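Local coordinates for siderophore-interacting protein (PDB 6K2L) that binds FAD and probably uses it to reduce ferric siderophores, releasing their iron, as related siderophore-interacting flavoproteins do, at residues E211-V225 with E237-H251. The protein carries 1 engineered substitution. Sequence-based numbering, arbitrary orientation.
With FAD (flavin-adenine dinucleotide), chain C.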
ATOM      1  N   GLU A 211       5.943  19.193  17.012  1.00 35.59           N
ATOM      2  CA  GLU A 211       7.266  18.594  17.001  1.00 38.27           C
ATOM      3  C   GLU A 211       7.280  17.195  17.572  1.00 33.06           C
ATOM      4  O   GLU A 211       8.278  16.491  17.394  1.00 38.40           O
ATOM      5  CB  GLU A 211       8.275  19.466  17.760  1.00 42.09           C
ATOM      6  CG  GLU A 211       8.106  19.462  19.259  1.00 50.47           C
ATOM      7  CD  GLU A 211       8.879  20.597  19.901  1.00 66.12           C
ATOM      8  OE1 GLU A 211      10.126  20.501  19.964  1.00 63.72           O
ATOM      9  OE2 GLU A 211       8.243  21.591  20.322  1.00 80.14           O
ATOM     10  N   GLN A 212       6.218  16.771  18.246  1.00 29.61           N
ATOM     11  CA  GLN A 212       6.155  15.426  18.804  1.00 34.05           C
ATOM     12  C   GLN A 212       5.180  14.577  17.999  1.00 32.42           C
ATOM     13  O   GLN A 212       4.150  15.070  17.531  1.00 29.12           O
ATOM     14  CB  GLN A 212       5.742  15.427  20.286  1.00 32.75           C
ATOM     15  CG  GLN A 212       6.531  16.373  21.181  1.00 42.55           C
ATOM     16  CD  GLN A 212       7.998  15.985  21.350  1.00 51.78           C
ATOM     17  OE1 GLN A 212       8.419  14.871  20.991  1.00 48.48           O
ATOM     18  NE2 GLN A 212       8.791  16.917  21.897  1.00 45.79           N
ATOM     19  N   GLN A 213       5.521  13.304  17.838  1.00 28.87           N
ATOM     20  CA  GLN A 213       4.696  12.344  17.109  1.00 28.43           C
ATOM     21  C   GLN A 213       4.321  12.856  15.726  1.00 29.79           C
ATOM     22  O   GLN A 213       3.157  12.812  15.320  1.00 30.75           O
ATOM     23  CB  GLN A 213       3.444  11.987  17.896  1.00 30.37           C
ATOM     24  CG  GLN A 213       3.097  10.519  17.806  1.00 35.09           C
ATOM     25  CD  GLN A 213       2.309  10.061  18.999  1.00 48.90           C
ATOM     26  OE1 GLN A 213       2.406  10.647  20.084  1.00 54.00           O
ATOM     27  NE2 GLN A 213       1.508   9.016  18.812  1.00 50.61           N
ATOM     28  N   SER A 214       5.322  13.334  14.987  1.00 26.96           N
ATOM     29  CA  SER A 214       5.071  13.864  13.659  1.00 24.61           C
ATOM     30  C   SER A 214       6.139  13.386  12.690  1.00 20.96           C
ATOM     31  O   SER A 214       7.235  12.997  13.078  1.00 24.59           O
ATOM     32  CB  SER A 214       5.002  15.401  13.664  1.00 26.09           C
ATOM     33  OG  SER A 214       6.085  15.971  14.368  1.00 21.86           O
ATOM     34  N   TYR A 215       5.790  13.430  11.409  1.00 23.39           N
ATOM     35  CA  TYR A 215       6.664  13.030  10.318  1.00 19.05           C
ATOM     36  C   TYR A 215       6.652  14.134   9.266  1.00 21.24           C
ATOM     37  O   TYR A 215       5.582  14.531   8.792  1.00 21.02           O
ATOM     38  CB  TYR A 215       6.205  11.710   9.714  1.00 23.78           C
ATOM     39  CG  TYR A 215       7.124  11.169   8.641  1.00 27.88           C
ATOM     40  CD1 TYR A 215       8.458  10.897   8.922  1.00 26.63           C
ATOM     41  CD2 TYR A 215       6.646  10.903   7.349  1.00 23.43           C
ATOM     42  CE1 TYR A 215       9.302  10.390   7.944  1.00 25.71           C
ATOM     43  CE2 TYR A 215       7.482  10.391   6.366  1.00 25.34           C
ATOM     44  CZ  TYR A 215       8.810  10.139   6.676  1.00 26.36           C
ATOM     45  OH  TYR A 215       9.648   9.643   5.712  1.00 26.89           O
ATOM     46  N   PHE A 216       7.837  14.635   8.923  1.00 17.89           N
ATOM     47  CA  PHE A 216       8.014  15.676   7.924  1.00 16.86           C
ATOM     48  C   PHE A 216       8.608  15.062   6.666  1.00 15.54           C
ATOM     49  O   PHE A 216       9.612  14.357   6.732  1.00 16.17           O
ATOM     50  CB  PHE A 216       8.917  16.781   8.456  1.00 18.57           C
ATOM     51  CG  PHE A 216       8.394  17.442   9.697  1.00 23.62           C
ATOM     52  CD1 PHE A 216       8.513  16.828  10.945  1.00 22.23           C
ATOM     53  CD2 PHE A 216       7.790  18.686   9.621  1.00 21.45           C
ATOM     54  CE1 PHE A 216       8.027  17.458  12.091  1.00 20.13           C
ATOM     55  CE2 PHE A 216       7.303  19.321  10.771  1.00 20.83           C
ATOM     56  CZ  PHE A 216       7.418  18.701  12.004  1.00 18.42           C
ATOM     57  N   TRP A 217       7.964  15.300   5.530  1.00 15.35           N
ATOM     58  CA  TRP A 217       8.356  14.706   4.262  1.00 14.51           C
ATOM     59  C   TRP A 217       8.480  15.831   3.247  1.00 17.74           C
ATOM     60  O   TRP A 217       7.479  16.467   2.904  1.00 12.89           O
ATOM     61  CB  TRP A 217       7.343  13.665   3.810  1.00 13.27           C
ATOM     62  CG  TRP A 217       7.801  12.802   2.677  1.00 16.17           C
ATOM     63  CD1 TRP A 217       8.300  11.531   2.764  1.00 16.87           C
ATOM     64  CD2 TRP A 217       7.811  13.142   1.280  1.00 13.91           C
ATOM     65  NE1 TRP A 217       8.619  11.060   1.506  1.00 13.57           N
ATOM     66  CE2 TRP A 217       8.315  12.027   0.580  1.00 13.96           C
ATOM     67  CE3 TRP A 217       7.402  14.259   0.553  1.00 12.79           C
ATOM     68  CZ2 TRP A 217       8.420  12.002  -0.808  1.00 11.30           C
ATOM     69  CZ3 TRP A 217       7.510  14.236  -0.827  1.00 12.65           C
ATOM     70  CH2 TRP A 217       8.014  13.116  -1.492  1.00 14.46           C
ATOM     71  N   PHE A 218       9.713  16.095   2.804  1.00 19.92           N
ATOM     72  CA  PHE A 218      10.041  17.120   1.824  1.00 14.76           C
ATOM     73  C   PHE A 218      10.710  16.432   0.631  1.00 17.45           C
ATOM     74  O   PHE A 218      11.760  15.797   0.787  1.00 17.45           O
ATOM     75  CB  PHE A 218      10.960  18.179   2.448  1.00 16.80           C
ATOM     76  CG  PHE A 218      10.470  18.723   3.788  1.00 21.08           C
ATOM     77  CD1 PHE A 218       9.166  19.183   3.938  1.00 20.53           C
ATOM     78  CD2 PHE A 218      11.317  18.784   4.889  1.00 18.37           C
ATOM     79  CE1 PHE A 218       8.717  19.688   5.166  1.00 21.82           C
ATOM     80  CE2 PHE A 218      10.886  19.282   6.112  1.00 17.02           C
ATOM     81  CZ  PHE A 218       9.586  19.746   6.254  1.00 23.26           C
ATOM     82  N   GLY A 219      10.077  16.518  -0.546  1.00 15.05           N
ATOM     83  CA  GLY A 219      10.642  15.971  -1.763  1.00 13.90           C
ATOM     84  C   GLY A 219      10.375  16.904  -2.929  1.00 10.89           C
ATOM     85  O   GLY A 219       9.789  17.963  -2.773  1.00 11.47           O
ATOM     86  N   GLY A 220      10.784  16.483  -4.112  1.00 15.32           N
ATOM     87  CA  GLY A 220      10.653  17.382  -5.250  1.00 18.80           C
ATOM     88  C   GLY A 220      11.881  18.245  -5.462  1.00 16.57           C
ATOM     89  O   GLY A 220      12.965  17.910  -4.982  1.00 16.37           O
ATOM     90  N   GLU A 221      11.717  19.380  -6.128  1.00 22.62           N
ATOM     91  CA  GLU A 221      12.838  20.229  -6.534  1.00 21.37           C
ATOM     92  C   GLU A 221      13.583  20.823  -5.330  1.00 21.17           C
ATOM     93  O   GLU A 221      13.016  21.079  -4.265  1.00 20.76           O
ATOM     94  CB  GLU A 221      12.336  21.354  -7.437  1.00 20.51           C
ATOM     95  CG  GLU A 221      13.376  21.875  -8.407  1.00 23.74           C
ATOM     96  CD  GLU A 221      14.149  23.034  -7.837  1.00 22.53           C
ATOM     97  OE1 GLU A 221      13.628  23.688  -6.908  1.00 25.08           O
ATOM     98  OE2 GLU A 221      15.271  23.292  -8.315  1.00 23.69           O
ATOM     99  N   GLU A 222      14.881  21.078  -5.533  1.00 26.94           N
ATOM    100  CA  GLU A 222      15.783  21.407  -4.424  1.00 28.08           C
ATOM    101  C   GLU A 222      15.326  22.633  -3.634  1.00 27.64           C
ATOM    102  O   GLU A 222      15.450  22.665  -2.393  1.00 24.03           O
ATOM    103  CB  GLU A 222      17.190  21.630  -4.959  1.00 27.39           C
ATOM    104  CG  GLU A 222      18.261  21.367  -3.944  1.00 35.49           C
ATOM    105  CD  GLU A 222      19.549  22.116  -4.261  1.00 42.57           C
ATOM    106  OE1 GLU A 222      19.482  23.362  -4.461  1.00 42.34           O
ATOM    107  OE2 GLU A 222      20.614  21.450  -4.317  1.00 46.65           O
ATOM    108  N   GLY A 223      14.811  23.652  -4.343  1.00 24.25           N
ATOM    109  CA  GLY A 223      14.316  24.896  -3.769  1.00 24.80           C
ATOM    110  C   GLY A 223      13.041  24.808  -2.951  1.00 29.58           C
ATOM    111  O   GLY A 223      12.546  25.828  -2.464  1.00 37.13           O
ATOM    112  N   LEU A 224      12.456  23.618  -2.843  1.00 25.62           N
ATOM    113  CA  LEU A 224      11.437  23.343  -1.840  1.00 25.88           C
ATOM    114  C   LEU A 224      12.004  22.563  -0.665  1.00 29.45           C
ATOM    115  O   LEU A 224      11.705  22.881   0.491  1.00 30.21           O
ATOM    116  CB  LEU A 224      10.272  22.561  -2.455  1.00 22.06           C
ATOM    117  CG  LEU A 224       9.454  23.248  -3.536  1.00 23.55           C
ATOM    118  CD1 LEU A 224       8.775  22.203  -4.391  1.00 21.42           C
ATOM    119  CD2 LEU A 224       8.423  24.170  -2.924  1.00 23.61           C
ATOM    120  N   VAL A 225      12.830  21.543  -0.940  1.00 24.50           N
ATOM    121  CA  VAL A 225      13.288  20.655   0.124  1.00 23.01           C
ATOM    122  C   VAL A 225      14.176  21.397   1.101  1.00 31.61           C
ATOM    123  O   VAL A 225      14.040  21.253   2.323  1.00 31.08           O
ATOM    124  CB  VAL A 225      14.015  19.437  -0.464  1.00 21.65           C
ATOM    125  CG1 VAL A 225      14.682  18.640   0.651  1.00 17.70           C
ATOM    126  CG2 VAL A 225      13.039  18.576  -1.236  1.00 18.47           C
ATOM    127  N   GLU A 237      12.691  21.181  17.299  1.00 40.62           N
ATOM    128  CA  GLU A 237      13.673  20.105  17.397  1.00 51.33           C
ATOM    129  C   GLU A 237      13.018  18.755  17.113  1.00 44.19           C
ATOM    130  O   GLU A 237      12.315  18.183  17.962  1.00 49.07           O
ATOM    131  CB  GLU A 237      14.429  20.124  18.733  1.00 62.17           C
ATOM    132  CG  GLU A 237      15.643  21.036  18.655  1.00 69.43           C
ATOM    133  CD  GLU A 237      16.533  20.668  17.412  1.00 78.81           C
ATOM    134  OE1 GLU A 237      16.995  21.572  16.680  1.00 84.95           O
ATOM    135  OE2 GLU A 237      16.775  19.464  17.154  1.00 77.86           O
ATOM    136  N   VAL A 238      13.260  18.254  15.901  1.00 38.97           N
ATOM    137  CA  VAL A 238      12.750  16.969  15.459  1.00 32.01           C
ATOM    138  C   VAL A 238      13.941  16.087  15.143  1.00 31.16           C
ATOM    139  O   VAL A 238      14.893  16.531  14.495  1.00 31.81           O
ATOM    140  CB  VAL A 238      11.847  17.155  14.229  1.00 28.43           C
ATOM    141  CG1 VAL A 238      11.320  15.795  13.735  1.00 31.87           C
ATOM    142  CG2 VAL A 238      10.733  18.132  14.535  1.00 30.02           C
ATOM    143  N   ASP A 239      13.898  14.850  15.601  1.00 28.45           N
ATOM    144  CA  ASP A 239      14.991  13.952  15.271  1.00 30.16           C
ATOM    145  C   ASP A 239      15.044  13.688  13.768  1.00 31.03           C
ATOM    146  O   ASP A 239      14.028  13.723  13.066  1.00 28.96           O
ATOM    147  CB  ASP A 239      14.866  12.623  16.019  1.00 29.49           C
ATOM    148  CG  ASP A 239      16.101  11.750  15.856  1.00 34.48           C
ATOM    149  OD1 ASP A 239      17.217  12.190  16.253  1.00 38.47           O
ATOM    150  OD2 ASP A 239      15.967  10.635  15.300  1.00 34.61           O
ATOM    151  N   ARG A 240      16.269  13.417  13.287  1.00 33.67           N
ATOM    152  CA  ARG A 240      16.532  13.201  11.868  1.00 30.99           C
ATOM    153  C   ARG A 240      15.719  12.042  11.315  1.00 26.50           C
ATOM    154  O   ARG A 240      15.393  12.022  10.124  1.00 23.72           O
ATOM    155  CB  ARG A 240      18.033  12.941  11.659  1.00 39.38           C
ATOM    156  CG  ARG A 240      18.500  12.903  10.206  1.00 45.47           C
ATOM    157  CD  ARG A 240      19.816  13.651   9.999  1.00 54.79           C
ATOM    158  NE  ARG A 240      19.652  15.105  10.106  1.00 56.22           N
ATOM    159  CZ  ARG A 240      20.222  15.873  11.042  1.00 58.68           C
ATOM    160  NH1 ARG A 240      19.991  17.183  11.042  1.00 51.82           N
ATOM    161  NH2 ARG A 240      21.018  15.348  11.980  1.00 48.82           N
ATOM    162  N   THR A 241      15.389  11.063  12.150  1.00 25.22           N
ATOM    163  CA  THR A 241      14.633   9.921  11.656  1.00 29.02           C
ATOM    164  C   THR A 241      13.182  10.270  11.320  1.00 29.81           C
ATOM    165  O   THR A 241      12.515   9.490  10.635  1.00 28.80           O
ATOM    166  CB  THR A 241      14.680   8.790  12.682  1.00 28.55           C
ATOM    167  OG1 THR A 241      14.042   9.215  13.895  1.00 32.80           O
ATOM    168  CG2 THR A 241      16.107   8.417  12.977  1.00 24.65           C
ATOM    169  N   ARG A 242      12.670  11.408  11.789  1.00 28.05           N
ATOM    170  CA  ARG A 242      11.293  11.802  11.516  1.00 25.63           C
ATOM    171  C   ARG A 242      11.208  12.956  10.527  1.00 21.62           C
ATOM    172  O   ARG A 242      10.175  13.627  10.445  1.00 19.55           O
ATOM    173  CB  ARG A 242      10.578  12.132  12.820  1.00 22.04           C
ATOM    174  CG  ARG A 242      10.144  10.859  13.507  1.00 24.02           C
ATOM    175  CD  ARG A 242       9.930  11.033  14.983  1.00 22.44           C
ATOM    176  NE  ARG A 242       9.193  12.245  15.282  1.00 26.59           N
ATOM    177  CZ  ARG A 242       9.715  13.327  15.845  1.00 28.32           C
ATOM    178  NH1 ARG A 242      11.001  13.341  16.169  1.00 24.85           N
ATOM    179  NH2 ARG A 242       8.939  14.389  16.077  1.00 25.71           N
ATOM    180  N   VAL A 243      12.285  13.204   9.787  1.00 19.10           N
ATOM    181  CA  VAL A 243      12.312  14.187   8.715  1.00 21.22           C
ATOM    182  C   VAL A 243      12.861  13.494   7.477  1.00 23.29           C
ATOM    183  O   VAL A 243      13.983  12.973   7.498  1.00 26.09           O
ATOM    184  CB  VAL A 243      13.167  15.420   9.056  1.00 21.24           C
ATOM    185  CG1 VAL A 243      13.135  16.407   7.886  1.00 16.08           C
ATOM    186  CG2 VAL A 243      12.688  16.085  10.339  1.00 16.69           C
ATOM    187  N   TYR A 244      12.073  13.471   6.411  1.00 18.73           N
ATOM    188  CA  TYR A 244      12.531  13.049   5.093  1.00 18.87           C
ATOM    189  C   TYR A 244      12.750  14.327   4.278  1.00 17.40           C
ATOM    190  O   TYR A 244      11.837  15.156   4.144  1.00 18.69           O
ATOM    191  CB  TYR A 244      11.499  12.102   4.475  1.00 15.06           C
ATOM    192  CG  TYR A 244      11.720  11.675   3.049  1.00 17.23           C
ATOM    193  CD1 TYR A 244      11.426  12.536   1.977  1.00 15.65           C
ATOM    194  CD2 TYR A 244      12.161  10.386   2.760  1.00 16.32           C
ATOM    195  CE1 TYR A 244      11.598  12.124   0.658  1.00 14.19           C
ATOM    196  CE2 TYR A 244      12.352   9.961   1.448  1.00 13.01           C
ATOM    197  CZ  TYR A 244      12.072  10.831   0.404  1.00 18.25           C
ATOM    198  OH  TYR A 244      12.242  10.405  -0.898  1.00 19.46           O
ATOM    199  N   ALA A 245      13.971  14.527   3.790  1.00 12.77           N
ATOM    200  CA  ALA A 245      14.309  15.708   2.982  1.00 15.53           C
ATOM    201  C   ALA A 245      15.237  15.247   1.870  1.00 16.04           C
ATOM    202  O   ALA A 245      16.454  15.157   2.050  1.00 15.19           O
ATOM    203  CB  ALA A 245      14.941  16.817   3.813  1.00 16.77           C
ATOM    204  N   VAL A 246      14.646  14.936   0.718  1.00 15.35           N
ATOM    205  CA  VAL A 246      15.366  14.389  -0.419  1.00 16.04           C
ATOM    206  C   VAL A 246      15.032  15.274  -1.613  1.00 18.05           C
ATOM    207  O   VAL A 246      13.872  15.318  -2.033  1.00 19.17           O
ATOM    208  CB  VAL A 246      14.967  12.935  -0.710  1.00 14.43           C
ATOM    209  CG1 VAL A 246      15.623  12.461  -1.963  1.00 13.99           C
ATOM    210  CG2 VAL A 246      15.309  12.042   0.446  1.00 18.90           C
ATOM    211  N   PRO A 247      15.988  16.004  -2.186  1.00 21.06           N
ATOM    212  CA  PRO A 247      15.676  16.780  -3.401  1.00 18.38           C
ATOM    213  C   PRO A 247      15.612  15.839  -4.593  1.00 17.61           C
ATOM    214  O   PRO A 247      16.548  15.080  -4.853  1.00 19.80           O
ATOM    215  CB  PRO A 247      16.835  17.779  -3.506  1.00 21.10           C
ATOM    216  CG  PRO A 247      17.697  17.552  -2.239  1.00 21.25           C
ATOM    217  CD  PRO A 247      17.389  16.178  -1.756  1.00 16.34           C
ATOM    218  N   TYR A 248      14.468  15.842  -5.280  1.00 19.03           N
ATOM    219  CA  TYR A 248      14.268  14.898  -6.373  1.00 16.30           C
ATOM    220  C   TYR A 248      14.998  15.343  -7.632  1.00 17.60           C
ATOM    221  O   TYR A 248      15.390  14.495  -8.439  1.00 15.95           O
ATOM    222  CB  TYR A 248      12.778  14.714  -6.655  1.00 13.74           C
ATOM    223  CG  TYR A 248      12.077  13.739  -5.711  1.00 14.68           C
ATOM    224  CD1 TYR A 248      12.656  13.366  -4.512  1.00 14.84           C
ATOM    225  CD2 TYR A 248      10.831  13.214  -6.017  1.00  9.97           C
ATOM    226  CE1 TYR A 248      12.026  12.489  -3.669  1.00 15.35           C
ATOM    227  CE2 TYR A 248      10.199  12.330  -5.179  1.00 10.50           C
ATOM    228  CZ  TYR A 248      10.795  11.966  -4.009  1.00 13.82           C
ATOM    229  OH  TYR A 248      10.181  11.068  -3.156  1.00 16.23           O
ATOM    230  N   TRP A 249      15.199  16.648  -7.807  1.00 16.99           N
ATOM    231  CA  TRP A 249      15.923  17.215  -8.943  1.00 18.75           C
ATOM    232  C   TRP A 249      16.247  18.674  -8.642  1.00 24.15           C
ATOM    233  O   TRP A 249      15.893  19.211  -7.586  1.00 23.13           O
ATOM    234  CB  TRP A 249      15.123  17.120 -10.241  1.00 17.38           C
ATOM    235  CG  TRP A 249      13.843  17.921 -10.243  1.00 18.19           C
ATOM    236  CD1 TRP A 249      12.729  17.694  -9.481  1.00 17.58           C
ATOM    237  CD2 TRP A 249      13.541  19.070 -11.053  1.00 20.21           C
ATOM    238  NE1 TRP A 249      11.753  18.625  -9.771  1.00 16.94           N
ATOM    239  CE2 TRP A 249      12.225  19.475 -10.733  1.00 19.41           C
ATOM    240  CE3 TRP A 249      14.249  19.790 -12.023  1.00 19.67           C
ATOM    241  CZ2 TRP A 249      11.611  20.573 -11.342  1.00 21.01           C
ATOM    242  CZ3 TRP A 249      13.639  20.883 -12.624  1.00 20.14           C
ATOM    243  CH2 TRP A 249      12.331  21.262 -12.284  1.00 20.28           C
ATOM    244  N   ARG A 250      16.923  19.319  -9.584  1.00 28.78           N
ATOM    245  CA  ARG A 250      17.351  20.701  -9.410  1.00 24.82           C
ATOM    246  C   ARG A 250      17.157  21.421 -10.733  1.00 23.45           C
ATOM    247  O   ARG A 250      17.704  20.995 -11.753  1.00 20.48           O
ATOM    248  CB  ARG A 250      18.801  20.776  -8.956  1.00 24.79           C
ATOM    249  CG  ARG A 250      19.236  22.188  -8.647  1.00 33.71           C
ATOM    250  CD  ARG A 250      20.502  22.198  -7.823  1.00 42.52           C
ATOM    251  NE  ARG A 250      20.981  23.549  -7.526  1.00 42.83           N
ATOM    252  CZ  ARG A 250      22.156  23.812  -6.951  1.00 46.34           C
ATOM    253  NH1 ARG A 250      22.976  22.817  -6.615  1.00 42.56           N
ATOM    254  NH2 ARG A 250      22.518  25.070  -6.715  1.00 45.86           N
ATOM    255  N   HIS A 251      16.346  22.480 -10.708  1.00 26.53           N
ATOM    256  CA  HIS A 251      16.080  23.311 -11.876  1.00 27.87           C
ATOM    257  C   HIS A 251      17.366  23.660 -12.622  1.00 31.49           C
ATOM    258  O   HIS A 251      18.296  24.234 -12.041  1.00 25.54           O
ATOM    259  CB  HIS A 251      15.363  24.577 -11.416  1.00 33.35           C
ATOM    260  CG  HIS A 251      14.867  25.441 -12.532  1.00 37.34           C
ATOM    261  ND1 HIS A 251      14.586  24.951 -13.789  1.00 37.25           N
ATOM    262  CD2 HIS A 251      14.573  26.763 -12.566  1.00 41.56           C
ATOM    263  CE1 HIS A 251      14.152  25.935 -14.555  1.00 41.93           C
ATOM    264  NE2 HIS A 251      14.129  27.045 -13.836  1.00 54.84           N
TER
HETATM  265  PA  FAD C 301      17.299  14.971 -16.838  1.00 13.84           P
HETATM  266  O1A FAD C 301      18.042  14.345 -17.976  1.00 21.17           O
HETATM  267  O2A FAD C 301      17.728  14.529 -15.433  1.00 13.73           O
HETATM  268  O5B FAD C 301      17.403  16.588 -16.773  1.00 23.40           O
HETATM  269  C5B FAD C 301      17.204  17.410 -17.944  1.00 18.13           C
HETATM  270  C4B FAD C 301      16.811  18.828 -17.585  1.00 20.30           C
HETATM  271  O4B FAD C 301      15.405  18.888 -17.253  1.00 27.23           O
HETATM  272  C3B FAD C 301      17.536  19.483 -16.412  1.00 25.75           C
HETATM  273  O3B FAD C 301      17.717  20.875 -16.664  1.00 26.83           O
HETATM  274  C2B FAD C 301      16.583  19.226 -15.237  1.00 23.87           C
HETATM  275  O2B FAD C 301      16.652  20.182 -14.181  1.00 20.74           O
HETATM  276  C1B FAD C 301      15.221  19.326 -15.916  1.00 20.86           C
HETATM  277  N9A FAD C 301      14.231  18.458 -15.330  1.00 19.84           N
HETATM  278  C8A FAD C 301      14.418  17.169 -14.897  1.00 20.47           C
HETATM  279  N7A FAD C 301      13.330  16.596 -14.438  1.00 19.11           N
HETATM  280  C5A FAD C 301      12.358  17.575 -14.593  1.00 20.24           C
HETATM  281  C6A FAD C 301      10.983  17.598 -14.298  1.00 19.81           C
HETATM  282  N6A FAD C 301      10.321  16.554 -13.797  1.00 14.34           N
HETATM  283  N1A FAD C 301      10.300  18.741 -14.564  1.00 20.93           N
HETATM  284  C2A FAD C 301      10.964  19.780 -15.081  1.00 22.86           C
HETATM  285  N3A FAD C 301      12.259  19.868 -15.410  1.00 25.42           N
HETATM  286  C4A FAD C 301      12.900  18.726 -15.145  1.00 19.38           C
HETATM  287  N1  FAD C 301      10.380  12.188 -11.123  1.00 10.72           N
HETATM  288  C2  FAD C 301       9.177  11.839 -11.668  1.00 13.28           C
HETATM  289  O2  FAD C 301       8.750  12.366 -12.698  1.00 13.02           O
HETATM  290  N3  FAD C 301       8.394  10.875 -11.053  1.00 13.53           N
HETATM  291  C4  FAD C 301       8.702  10.195  -9.901  1.00 14.20           C
HETATM  292  O4  FAD C 301       7.925   9.351  -9.453  1.00 13.07           O
HETATM  293  C4X FAD C 301       9.989  10.560  -9.333  1.00 15.22           C
HETATM  294  N5  FAD C 301      10.378   9.946  -8.221  1.00 13.46           N
HETATM  295  C5X FAD C 301      11.590  10.302  -7.684  1.00 11.97           C
HETATM  296  C6  FAD C 301      12.001   9.688  -6.508  1.00 10.76           C
HETATM  297  C7  FAD C 301      13.209  10.026  -5.904  1.00 13.60           C
HETATM  298  C7M FAD C 301      13.625   9.315  -4.641  1.00 12.29           C
HETATM  299  C8  FAD C 301      14.045  10.981  -6.514  1.00 15.68           C
HETATM  300  C8M FAD C 301      15.384  11.344  -5.918  1.00 13.78           C
HETATM  301  C9  FAD C 301      13.643  11.585  -7.701  1.00 13.08           C
HETATM  302  C9A FAD C 301      12.424  11.263  -8.283  1.00 11.46           C
HETATM  303  N10 FAD C 301      11.979  11.894  -9.463  1.00 13.34           N
HETATM  304  C10 FAD C 301      10.753  11.574 -10.012  1.00 12.55           C
HETATM  305  C1' FAD C 301      12.801  12.935 -10.108  1.00 16.35           C
HETATM  306  C2' FAD C 301      13.437  12.508 -11.432  1.00 15.71           C
HETATM  307  O2' FAD C 301      14.499  11.569 -11.231  1.00 10.66           O
HETATM  308  C3' FAD C 301      13.979  13.758 -12.131  1.00 17.04           C
HETATM  309  O3' FAD C 301      12.873  14.510 -12.624  1.00 14.55           O
HETATM  310  C4' FAD C 301      14.946  13.477 -13.281  1.00 16.29           C
HETATM  311  O4' FAD C 301      15.791  14.618 -13.453  1.00 18.02           O
HETATM  312  C5' FAD C 301      14.205  13.139 -14.557  1.00 14.97           C
HETATM  313  O5' FAD C 301      15.153  12.717 -15.555  1.00 18.37           O
HETATM  314  P   FAD C 301      15.062  13.230 -17.045  1.00 15.31           P
HETATM  315  O1P FAD C 301      15.957  12.290 -17.863  1.00 19.47           O
HETATM  316  O2P FAD C 301      13.682  13.340 -17.514  1.00 16.45           O
HETATM  317  O3P FAD C 301      15.742  14.676 -16.980  1.00 18.31           O
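The edge of a five-stranded parallel sheet and the FAD pocket meet in this beta-alpha-beta unit, where strands 214-218 and 243-245, joined through helix 222-235, run parallel (1° between axes). F216 and F218 exchange backbone hydrogen bonds with R242, Y244 and V246; Y244 N to F216 O is 2.6 Å. On one face of the sheet, W217 and Y244 form an offset stack, planes 5° apart, with W217 NE1 3.2 Å from Y244 CD1; both have CG anti to the backbone N, carrying the rings out side by side. Y248 stands almost upright to the indole, its OH hydrogen-bonded to Y244 OH. The G219-G220 backbone packs over one face of its ring, toward the rim, and the flavin over the other, with Y248 CG 3.3 Å from FAD C9. At W249, E221 CG makes a CH-pi contact central over the six-membered ring, 3.7 Å from its centroid, while adenine lies offset over the opposite face. D144 OD2 accepts from both W249 NE1 and E221 N. E221 OE1 caps the helix at G223 N, and OE2 takes H251 N at 2.7 Å through its anti lone pair. This ties helix start to cofactor-binding segment and probably fixes both aromatic platforms for FAD.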